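Local atomic coordinates of tail spike protein gp49 (Pseudomonas phage LKA1, PDB entry 4RU4), a protein that probably binds and cleaves the O-specific polysaccharide of Pseudomonas as the lyase of the phage tailspike, degrading the host cell envelope during virus entry. Residues I79-L89 and A105-G116; V225-V236 and F248-S259. One frame throughout, in Å; residues are numbered along the deposited sequence.

Interaction 1: I79-L89 and A105-G116; sequences INRGISSTGSL and AFTGTSVLSCVG
Phe106 packs its ring against the backbone corner at Asn80 and Arg81. From CB, 4.2 Å from Asn80 O, CG swings anti to the backbone N (chi1 -172°) and carries the ring along the neighbouring backbone. CD1 passes Asn80 C, CE1 comes to 3.2 Å from Arg81 C, and CZ ends beside Gly82 N; Ile79 O and Ser110 O both lie at the ring edge, in its plane. Ile79 runs alongside the ring, pointing the same way, and its CD1 goes on to meet Val111 CG1 at 3.8 Å, the two side chains crossing at about a right angle. Beyond the corner, strands 82-86 and 113-115 run parallel, 18° apart, as matching strands of successive coils of a right-handed parallel beta-helix, the architecture of pectate-lyase-like tailspikes. Ile83 N gives an almost straight bond to Val111 O (172°), Ser113 N returns one to Ile83 O, and Val115 N and Gly87 N continue the ladder. Ile83, Leu112 and Cys114 share one face, and Leu89, beyond the turn at Gly87, folds back against it: Leu112 CD1 touches Ile83 CB at 3.6 Å, and Leu89 CB rests 3.7 Å from Cys114 CB. Helix 55-65 lies along the edge of strand 82-86, with Leu60 against Ile83 and Val64 against Leu89. On the other face, Ser113 OG lies 3.3 Å from Ser84 CB and shares a water with Ser110 O. A second water joins Gly82 N to Thr107 O where the strands diverge, and a third ties Asn80 to Ala105 O, while Asn80 OD1 accepts from Glu54 N. The extended Arg81 chain leaves alongside Thr107, its NE held by Asp53 in a salt bridge.

Interaction 2: V225-V236 and F248-S259; sequences VEAVVSPRVDDV and FARCYDAKITNS. With EDO (1,2-ethanediol), chain S.
Arg232 bends at chi2 (-68°), turning its guanidinium across to Asp253 of the neighbouring segment, while Asp253 holds CG anti to its backbone N (chi1 180°) and offers its carboxylate from the next turn. The arginine grips end-on: NH2 meets Asp253 OD2 at 2.8 Å in a nearly straight salt bridge, and NH1 meets Asp253 O, both partners close to the guanidinium plane. The carboxylate stands almost perpendicular to that plane (87°). NH1 also bonds Pro231 O, which takes Lys255 N on the opposite face of its plane. OD2 accepts Ser230 OG as well, through its anti lone pair, at 2.7 Å. Lys255 lays CD over the centre of the guanidinium, then turns NZ to Asp253 OD1, 3.0 Å away on the syn lone pair. The two cations thus share one carboxylate, which should offset their mutual repulsion. Farther on, Asp234 OD1 is gripped twice, by Asn258 ND2 at 2.6 Å and by Thr257 OG1 on its anti side. At the other end, Arg250 NH2 points almost straight at Glu226 OE2, which it meets from above the carboxylate plane; Asp300 holds the same guanidinium through NH1. Inward, Val233 CG2 touches the edge of the Phe248 ring at CZ, 3.7 Å away, and Val233 CG1 lies beside Ile256 CD1. A 1,2-ethanediol, probably from the crystallisation liquor, bonds Asn258 O and is held too by Arg232 of the third subunit. Asn260 of the second subunit adds weak bonds around Asp253. Within the beta-helix, strand 232-234 lies between 206-209 and 254-257, with 281-284 next; strands 221-226 and 247-249 pair in parallel, and Phe248 meets the ring of Phe275 one turn further.

Both interactions lie on the same side of the chain's centre, with their own centres about 15 Å apart. Interaction 1 closes before interaction 2 opens, so they follow in series along the chain. Strands 113-120 and 221-226 are direct neighbours in one sheet, and the two contacts meet there: Gly116 N lies 2.7 Å from Glu226 O, and Cys114 O lies 2.9 Å from Glu226 N, both probable hydrogen bonds. Interaction 1 is bordered by helix 55-65 and touches no other subunit, whereas interaction 2 reaches the subunit interfaces of the three-chain assembly. Together they stack successive coils near the N-terminal end of the beta-helix, parallel pairing running unbroken from strand 82-86 through 113-120 and 221-226 to 247-249.

Interaction 1: I79-L89 and A105-G116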
loop_
_atom_site.group_PDB
_atom_site.type_symbol
_atom_site.label_atom_id
_atom_site.label_comp_id
_atom_site.label_asym_id
_atom_site.label_seq_id
_atom_site.Cartn_x
_atom_site.Cartn_y
_atom_site.Cartn_z
ATOM N N ILE B 79 9.328 41.078 -1.404
ATOM C CA ILE B 79 8.173 41.546 -0.649
ATOM C C ILE B 79 8.533 41.821 0.808
ATOM O O ILE B 79 9.336 41.110 1.406
ATOM C CB ILE B 79 6.982 40.566 -0.748
ATOM C CG1 ILE B 79 7.325 39.226 -0.077
ATOM C CG2 ILE B 79 6.579 40.390 -2.219
ATOM C CD1 ILE B 79 6.130 38.296 0.188
ATOM N N ASN B 80 7.962 42.873 1.377
ATOM C CA ASN B 80 8.281 43.198 2.756
ATOM C C ASN B 80 7.061 42.990 3.643
ATOM O O ASN B 80 7.100 43.289 4.836
ATOM C CB ASN B 80 8.739 44.654 2.856
ATOM C CG ASN B 80 7.663 45.612 2.434
ATOM O OD1 ASN B 80 7.275 45.640 1.265
ATOM N ND2 ASN B 80 7.155 46.396 3.380
ATOM N N ARG B 81 5.984 42.482 3.059
ATOM C CA ARG B 81 4.751 42.212 3.818
ATOM C C ARG B 81 4.148 40.953 3.268
ATOM O O ARG B 81 4.399 40.597 2.116
ATOM C CB ARG B 81 3.701 43.322 3.602
ATOM C CG ARG B 81 4.083 44.673 4.143
ATOM C CD ARG B 81 2.939 45.708 4.083
ATOM N NE ARG B 81 3.530 46.997 4.381
ATOM C CZ ARG B 81 3.728 47.454 5.611
ATOM N NH1 ARG B 81 3.310 46.753 6.661
ATOM N NH2 ARG B 81 4.314 48.630 5.795
ATOM N N GLY B 82 3.286 40.311 4.054
ATOM C CA GLY B 82 2.628 39.127 3.562
ATOM C C GLY B 82 1.703 39.441 2.394
ATOM O O GLY B 82 1.169 40.541 2.284
ATOM N N ILE B 83 1.517 38.457 1.521
ATOM C CA ILE B 83 0.489 38.519 0.492
ATOM C C ILE B 83 -0.735 37.760 1.019
ATOM O O ILE B 83 -0.683 36.545 1.209
ATOM C CB ILE B 83 0.988 37.866 -0.809
ATOM C CG1 ILE B 83 2.299 38.534 -1.261
ATOM C CG2 ILE B 83 -0.120 37.892 -1.886
ATOM C CD1 ILE B 83 3.043 37.765 -2.351
ATOM N N SER B 84 -1.829 38.468 1.267
ATOM C CA SER B 84 -2.953 37.853 1.972
ATOM C C SER B 84 -4.316 38.022 1.300
ATOM O O SER B 84 -4.525 38.916 0.475
ATOM C CB SER B 84 -3.007 38.393 3.412
ATOM O OG SER B 84 -3.346 39.768 3.396
ATOM N N SER B 85 -5.256 37.170 1.679
ATOM C CA SER B 85 -6.608 37.327 1.190
ATOM C C SER B 85 -7.606 36.746 2.171
ATOM O O SER B 85 -7.250 35.979 3.070
ATOM C CB SER B 85 -6.751 36.611 -0.146
ATOM O OG SER B 85 -6.500 35.237 0.039
ATOM N N THR B 86 -8.861 37.126 1.985
ATOM C CA THR B 86 -9.969 36.454 2.643
ATOM C C THR B 86 -10.791 35.697 1.583
ATOM O O THR B 86 -10.922 36.138 0.440
ATOM C CB THR B 86 -10.821 37.430 3.467
ATOM O OG1 THR B 86 -11.124 38.581 2.683
ATOM C CG2 THR B 86 -10.043 37.886 4.682
ATOM N N GLY B 87 -11.282 34.513 1.940
ATOM C CA GLY B 87 -12.106 33.731 1.023
ATOM C C GLY B 87 -11.427 32.950 -0.105
ATOM O O GLY B 87 -11.583 31.726 -0.184
ATOM N N SER B 88 -10.702 33.630 -0.988
ATOM C CA SER B 88 -10.105 32.953 -2.151
ATOM C C SER B 88 -8.687 33.449 -2.514
ATOM O O SER B 88 -8.377 34.618 -2.367
ATOM C CB SER B 88 -11.012 33.101 -3.372
ATOM O OG SER B 88 -10.585 34.177 -4.184
ATOM N N LEU B 89 -7.834 32.553 -3.006
ATOM C CA LEU B 89 -6.493 32.939 -3.417
ATOM C C LEU B 89 -6.108 31.990 -4.523
ATOM O O LEU B 89 -6.063 30.783 -4.297
ATOM C CB LEU B 89 -5.517 32.755 -2.248
ATOM C CG LEU B 89 -4.045 33.144 -2.464
ATOM C CD1 LEU B 89 -3.910 34.647 -2.786
ATOM C CD2 LEU B 89 -3.213 32.811 -1.239
ATOM N N ALA B 105 13.551 43.319 5.436
ATOM C CA ALA B 105 12.602 44.217 6.101
ATOM C C ALA B 105 11.209 43.606 6.292
ATOM O O ALA B 105 10.284 44.294 6.716
ATOM C CB ALA B 105 12.477 45.509 5.318
ATOM N N PHE B 106 11.052 42.320 5.981
ATOM C CA PHE B 106 9.731 41.693 6.049
ATOM C C PHE B 106 9.100 41.785 7.418
ATOM O O PHE B 106 9.762 41.547 8.446
ATOM C CB PHE B 106 9.817 40.217 5.650
ATOM C CG PHE B 106 8.474 39.541 5.516
ATOM C CD1 PHE B 106 7.770 39.609 4.324
ATOM C CD2 PHE B 106 7.921 38.831 6.589
ATOM C CE1 PHE B 106 6.536 38.960 4.199
ATOM C CE2 PHE B 106 6.691 38.191 6.480
ATOM C CZ PHE B 106 5.995 38.256 5.277
ATOM N N THR B 107 7.814 42.132 7.426
ATOM C CA THR B 107 6.988 42.005 8.621
ATOM C C THR B 107 5.700 41.309 8.244
ATOM O O THR B 107 5.105 41.600 7.195
ATOM C CB THR B 107 6.661 43.366 9.316
ATOM O OG1 THR B 107 5.966 44.222 8.406
ATOM C CG2 THR B 107 7.932 44.057 9.778
ATOM N N GLY B 108 5.275 40.377 9.091
ATOM C CA GLY B 108 4.083 39.600 8.807
ATOM C C GLY B 108 4.172 38.185 9.345
ATOM O O GLY B 108 5.248 37.673 9.626
ATOM N N THR B 109 3.017 37.552 9.477
ATOM C CA THR B 109 2.929 36.206 10.023
ATOM C C THR B 109 3.233 35.142 8.970
ATOM O O THR B 109 3.893 34.140 9.271
ATOM C CB THR B 109 1.525 35.994 10.605
ATOM O OG1 THR B 109 1.305 36.957 11.637
ATOM C CG2 THR B 109 1.393 34.605 11.213
ATOM N N SER B 110 2.753 35.362 7.739
ATOM C CA SER B 110 2.875 34.381 6.663
ATOM C C SER B 110 3.316 35.042 5.353
ATOM O O SER B 110 3.006 36.210 5.092
ATOM C CB SER B 110 1.520 33.677 6.417
ATOM O OG SER B 110 0.991 33.184 7.634
ATOM N N VAL B 111 4.030 34.292 4.526
ATOM C CA VAL B 111 4.410 34.829 3.212
ATOM C C VAL B 111 3.183 34.967 2.308
ATOM O O VAL B 111 2.982 35.997 1.664
ATOM C CB VAL B 111 5.475 33.968 2.504
ATOM C CG1 VAL B 111 5.870 34.629 1.173
ATOM C CG2 VAL B 111 6.720 33.802 3.403
ATOM N N LEU B 112 2.359 33.919 2.280
ATOM C CA LEU B 112 1.189 33.864 1.444
ATOM C C LEU B 112 0.095 33.295 2.340
ATOM O O LEU B 112 0.337 32.325 3.083
ATOM C CB LEU B 112 1.487 32.908 0.280
ATOM C CG LEU B 112 0.748 32.943 -1.041
ATOM C CD1 LEU B 112 0.723 34.388 -1.518
ATOM C CD2 LEU B 112 1.457 32.063 -2.073
ATOM N N SER B 113 -1.086 33.904 2.320
ATOM C CA SER B 113 -2.145 33.409 3.198
ATOM C C SER B 113 -3.536 33.646 2.646
ATOM O O SER B 113 -3.802 34.658 1.974
ATOM C CB SER B 113 -2.029 33.999 4.615
ATOM O OG SER B 113 -2.234 35.404 4.600
ATOM N N CYS B 114 -4.432 32.704 2.942
ATOM C CA CYS B 114 -5.841 32.873 2.630
ATOM C C CYS B 114 -6.660 32.364 3.806
ATOM O O CYS B 114 -6.421 31.255 4.293
ATOM C CB CYS B 114 -6.243 32.117 1.361
ATOM S SG CYS B 114 -7.943 32.554 0.868
ATOM N N VAL B 115 -7.598 33.185 4.282
ATOM C CA VAL B 115 -8.405 32.815 5.448
ATOM C C VAL B 115 -9.906 32.881 5.089
ATOM O O VAL B 115 -10.409 33.926 4.642
ATOM C CB VAL B 115 -8.124 33.758 6.650
ATOM C CG1 VAL B 115 -8.917 33.325 7.903
ATOM C CG2 VAL B 115 -6.625 33.847 6.945
ATOM N N GLY B 116 -10.615 31.767 5.259
ATOM C CA GLY B 116 -12.061 31.768 5.095
ATOM C C GLY B 116 -12.724 32.096 6.422
ATOM O O GLY B 116 -12.068 32.572 7.344
HETATM O O HOH W 1 7.900 46.011 6.015
HETATM O O HOH W 2 1.992 41.250 6.550
HETATM O O HOH W 3 0.226 36.672 4.218
#

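Interaction 2: V225-V236 and F248-S259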
loop_
_atom_site.group_PDB
_atom_site.type_symbol
_atom_site.label_atom_id
_atom_site.label_comp_id
_atom_site.label_asym_id
_atom_site.label_seq_id
_atom_site.Cartn_x
_atom_site.Cartn_y
_atom_site.Cartn_z
ATOM N N VAL B 225 -3.228 28.513 5.081
ATOM C CA VAL B 225 -4.578 28.481 4.516
ATOM C C VAL B 225 -5.465 28.069 5.686
ATOM O O VAL B 225 -5.231 27.038 6.313
ATOM C CB VAL B 225 -4.724 27.466 3.330
ATOM C CG1 VAL B 225 -6.165 27.441 2.825
ATOM C CG2 VAL B 225 -3.739 27.783 2.191
ATOM N N GLU B 226 -6.452 28.890 6.010
ATOM C CA GLU B 226 -7.236 28.678 7.219
ATOM C C GLU B 226 -8.742 28.734 6.895
ATOM O O GLU B 226 -9.179 29.612 6.151
ATOM C CB GLU B 226 -6.871 29.733 8.273
ATOM C CG GLU B 226 -7.739 29.662 9.551
ATOM C CD GLU B 226 -7.199 30.534 10.686
ATOM O OE1 GLU B 226 -6.132 31.175 10.500
ATOM O OE2 GLU B 226 -7.853 30.571 11.762
ATOM N N ALA B 227 -9.510 27.796 7.449
ATOM C CA ALA B 227 -10.973 27.757 7.286
ATOM C C ALA B 227 -11.411 27.765 5.828
ATOM O O ALA B 227 -12.261 28.584 5.421
ATOM C CB ALA B 227 -11.660 28.913 8.084
ATOM N N VAL B 228 -10.864 26.835 5.037
ATOM C CA VAL B 228 -11.217 26.758 3.635
ATOM C C VAL B 228 -11.590 25.313 3.264
ATOM O O VAL B 228 -10.961 24.356 3.752
ATOM C CB VAL B 228 -10.047 27.253 2.747
ATOM C CG1 VAL B 228 -10.346 27.044 1.260
ATOM C CG2 VAL B 228 -9.718 28.738 3.035
ATOM N N VAL B 229 -12.593 25.168 2.398
ATOM C CA VAL B 229 -12.999 23.877 1.847
ATOM C C VAL B 229 -12.205 23.550 0.580
ATOM O O VAL B 229 -12.209 24.329 -0.376
ATOM C CB VAL B 229 -14.528 23.851 1.535
ATOM C CG1 VAL B 229 -14.935 22.551 0.769
ATOM C CG2 VAL B 229 -15.382 24.049 2.843
ATOM N N SER B 230 -11.523 22.397 0.597
ATOM C CA SER B 230 -10.739 21.867 -0.524
ATOM C C SER B 230 -9.683 22.814 -1.117
ATOM O O SER B 230 -9.576 22.950 -2.358
ATOM C CB SER B 230 -11.649 21.325 -1.621
ATOM O OG SER B 230 -12.460 20.280 -1.092
ATOM N N PRO B 231 -8.874 23.441 -0.244
ATOM C CA PRO B 231 -7.766 24.188 -0.851
ATOM C C PRO B 231 -6.771 23.228 -1.485
ATOM O O PRO B 231 -6.665 22.059 -1.084
ATOM C CB PRO B 231 -7.132 24.912 0.340
ATOM C CG PRO B 231 -7.407 23.988 1.523
ATOM C CD PRO B 231 -8.772 23.367 1.228
ATOM N N ARG B 232 -6.031 23.734 -2.474
ATOM C CA ARG B 232 -5.105 22.921 -3.255
ATOM C C ARG B 232 -3.745 23.584 -3.294
ATOM O O ARG B 232 -3.643 24.788 -3.576
ATOM C CB ARG B 232 -5.646 22.781 -4.684
ATOM C CG ARG B 232 -6.955 21.977 -4.769
ATOM C CD ARG B 232 -6.670 20.532 -4.430
ATOM N NE ARG B 232 -7.840 19.649 -4.447
ATOM C CZ ARG B 232 -8.552 19.325 -3.364
ATOM N NH1 ARG B 232 -8.250 19.870 -2.179
ATOM N NH2 ARG B 232 -9.590 18.486 -3.477
ATOM N N VAL B 233 -2.694 22.835 -2.962
ATOM C CA VAL B 233 -1.307 23.323 -3.118
ATOM C C VAL B 233 -0.578 22.253 -3.925
ATOM O O VAL B 233 -0.601 21.069 -3.550
ATOM C CB VAL B 233 -0.607 23.521 -1.757
ATOM C CG1 VAL B 233 0.858 23.995 -1.955
ATOM C CG2 VAL B 233 -1.384 24.519 -0.879
ATOM N N ASP B 234 0.024 22.626 -5.054
ATOM C CA ASP B 234 0.590 21.611 -5.938
ATOM C C ASP B 234 1.861 22.149 -6.574
ATOM O O ASP B 234 1.922 23.330 -6.938
ATOM C CB ASP B 234 -0.420 21.228 -7.027
ATOM C CG ASP B 234 0.139 20.205 -8.007
ATOM O OD1 ASP B 234 0.620 19.136 -7.565
ATOM O OD2 ASP B 234 0.130 20.487 -9.223
ATOM N N ASP B 235 2.880 21.301 -6.647
ATOM C CA ASP B 235 4.098 21.639 -7.368
ATOM C C ASP B 235 4.736 22.914 -6.785
ATOM O O ASP B 235 5.190 23.773 -7.526
ATOM C CB ASP B 235 3.736 21.798 -8.862
ATOM C CG ASP B 235 4.943 21.963 -9.757
ATOM O OD1 ASP B 235 6.010 21.398 -9.428
ATOM O OD2 ASP B 235 4.812 22.656 -10.803
ATOM N N VAL B 236 4.774 23.050 -5.460
ATOM C CA VAL B 236 5.429 24.218 -4.882
ATOM C C VAL B 236 6.740 23.843 -4.221
ATOM O O VAL B 236 6.931 22.706 -3.772
ATOM C CB VAL B 236 4.559 25.044 -3.884
ATOM C CG1 VAL B 236 3.225 25.471 -4.530
ATOM C CG2 VAL B 236 4.354 24.289 -2.578
ATOM N N PHE B 248 -1.979 24.266 7.247
ATOM C CA PHE B 248 -3.405 24.218 6.993
ATOM C C PHE B 248 -4.121 24.226 8.351
ATOM O O PHE B 248 -3.857 23.362 9.198
ATOM C CB PHE B 248 -3.800 22.940 6.237
ATOM C CG PHE B 248 -3.281 22.871 4.815
ATOM C CD1 PHE B 248 -3.820 23.663 3.825
ATOM C CD2 PHE B 248 -2.292 21.964 4.476
ATOM C CE1 PHE B 248 -3.355 23.599 2.503
ATOM C CE2 PHE B 248 -1.815 21.866 3.150
ATOM C CZ PHE B 248 -2.360 22.678 2.162
ATOM N N ALA B 249 -5.023 25.188 8.554
ATOM C CA ALA B 249 -5.728 25.310 9.837
ATOM C C ALA B 249 -7.226 25.232 9.561
ATOM O O ALA B 249 -7.743 26.018 8.764
ATOM C CB ALA B 249 -5.383 26.631 10.528
ATOM N N ARG B 250 -7.917 24.312 10.226
ATOM C CA ARG B 250 -9.364 24.211 10.072
ATOM C C ARG B 250 -9.800 24.101 8.612
ATOM O O ARG B 250 -10.763 24.754 8.202
ATOM C CB ARG B 250 -10.068 25.419 10.730
ATOM C CG ARG B 250 -10.303 25.247 12.229
ATOM C CD ARG B 250 -10.739 26.562 12.867
ATOM N NE ARG B 250 -9.638 27.522 12.877
ATOM C CZ ARG B 250 -8.658 27.502 13.770
ATOM N NH1 ARG B 250 -8.651 26.566 14.719
ATOM N NH2 ARG B 250 -7.674 28.387 13.710
ATOM N N CYS B 251 -9.089 23.288 7.828
ATOM C CA CYS B 251 -9.462 23.077 6.442
ATOM C C CYS B 251 -10.103 21.715 6.283
ATOM O O CYS B 251 -9.726 20.759 6.955
ATOM C CB CYS B 251 -8.248 23.145 5.504
ATOM S SG CYS B 251 -7.541 24.808 5.387
ATOM N N TYR B 252 -11.025 21.637 5.347
ATOM C CA TYR B 252 -11.687 20.383 4.984
ATOM C C TYR B 252 -11.113 19.975 3.645
ATOM O O TYR B 252 -11.158 20.774 2.700
ATOM C CB TYR B 252 -13.181 20.629 4.826
ATOM C CG TYR B 252 -13.999 19.368 4.617
ATOM C CD1 TYR B 252 -14.087 18.408 5.617
ATOM C CD2 TYR B 252 -14.679 19.145 3.417
ATOM C CE1 TYR B 252 -14.848 17.248 5.435
ATOM C CE2 TYR B 252 -15.447 18.006 3.225
ATOM C CZ TYR B 252 -15.530 17.056 4.245
ATOM O OH TYR B 252 -16.284 15.908 4.050
ATOM N N ASP B 253 -10.540 18.770 3.569
ATOM C CA ASP B 253 -10.003 18.235 2.312
ATOM C C ASP B 253 -8.867 19.110 1.742
ATOM O O ASP B 253 -8.791 19.347 0.528
ATOM C CB ASP B 253 -11.129 18.041 1.271
ATOM C CG ASP B 253 -10.614 17.486 -0.070
ATOM O OD1 ASP B 253 -9.776 16.572 -0.030
ATOM O OD2 ASP B 253 -11.031 17.978 -1.156
ATOM N N ALA B 254 -7.994 19.605 2.614
ATOM C CA ALA B 254 -6.794 20.289 2.139
ATOM C C ALA B 254 -5.881 19.251 1.500
ATOM O O ALA B 254 -5.605 18.219 2.106
ATOM C CB ALA B 254 -6.079 20.962 3.294
ATOM N N LYS B 255 -5.394 19.519 0.286
ATOM C CA LYS B 255 -4.428 18.605 -0.325
ATOM C C LYS B 255 -3.171 19.354 -0.761
ATOM O O LYS B 255 -3.264 20.338 -1.501
ATOM C CB LYS B 255 -5.041 17.881 -1.521
ATOM C CG LYS B 255 -6.092 16.820 -1.142
ATOM C CD LYS B 255 -6.516 15.985 -2.352
ATOM C CE LYS B 255 -7.390 14.822 -1.915
ATOM N NZ LYS B 255 -8.771 14.997 -2.376
ATOM N N ILE B 256 -2.007 18.879 -0.318
ATOM C CA ILE B 256 -0.744 19.366 -0.866
ATOM C C ILE B 256 -0.073 18.213 -1.596
ATOM O O ILE B 256 0.086 17.122 -1.028
ATOM C CB ILE B 256 0.192 19.954 0.177
ATOM C CG1 ILE B 256 1.538 20.342 -0.476
ATOM C CG2 ILE B 256 0.449 18.975 1.357
ATOM C CD1 ILE B 256 2.320 21.362 0.359
ATOM N N THR B 257 0.312 18.445 -2.850
ATOM C CA THR B 257 0.821 17.352 -3.701
ATOM C C THR B 257 2.103 17.773 -4.439
ATOM O O THR B 257 2.286 18.956 -4.767
ATOM C CB THR B 257 -0.229 16.947 -4.759
ATOM O OG1 THR B 257 -0.706 18.136 -5.425
ATOM C CG2 THR B 257 -1.421 16.231 -4.089
ATOM N N ASN B 258 2.976 16.805 -4.723
ATOM C CA ASN B 258 4.114 17.065 -5.633
ATOM C C ASN B 258 5.003 18.265 -5.231
ATOM O O ASN B 258 5.550 18.980 -6.092
ATOM C CB ASN B 258 3.570 17.259 -7.047
ATOM C CG ASN B 258 2.503 16.216 -7.406
ATOM O OD1 ASN B 258 2.720 15.021 -7.210
ATOM N ND2 ASN B 258 1.336 16.669 -7.905
ATOM N N SER B 259 5.166 18.474 -3.926
ATOM C CA SER B 259 5.823 19.682 -3.425
ATOM C C SER B 259 7.083 19.364 -2.624
ATOM O O SER B 259 7.204 18.280 -2.060
ATOM C CB SER B 259 4.831 20.520 -2.591
ATOM O OG SER B 259 3.728 20.862 -3.417
HETATM C C1 EDO S . 8.497 20.618 -6.024
HETATM O O1 EDO S . 8.299 19.263 -6.432
HETATM C C2 EDO S . 9.121 21.404 -7.159
HETATM O O2 EDO S . 8.414 21.086 -8.348
HETATM O O HOH W 4 -10.697 30.100 11.616
HETATM O O HOH W 5 -9.058 15.634 -5.140
HETATM O O HOH W 6 6.455 18.770 -8.958
#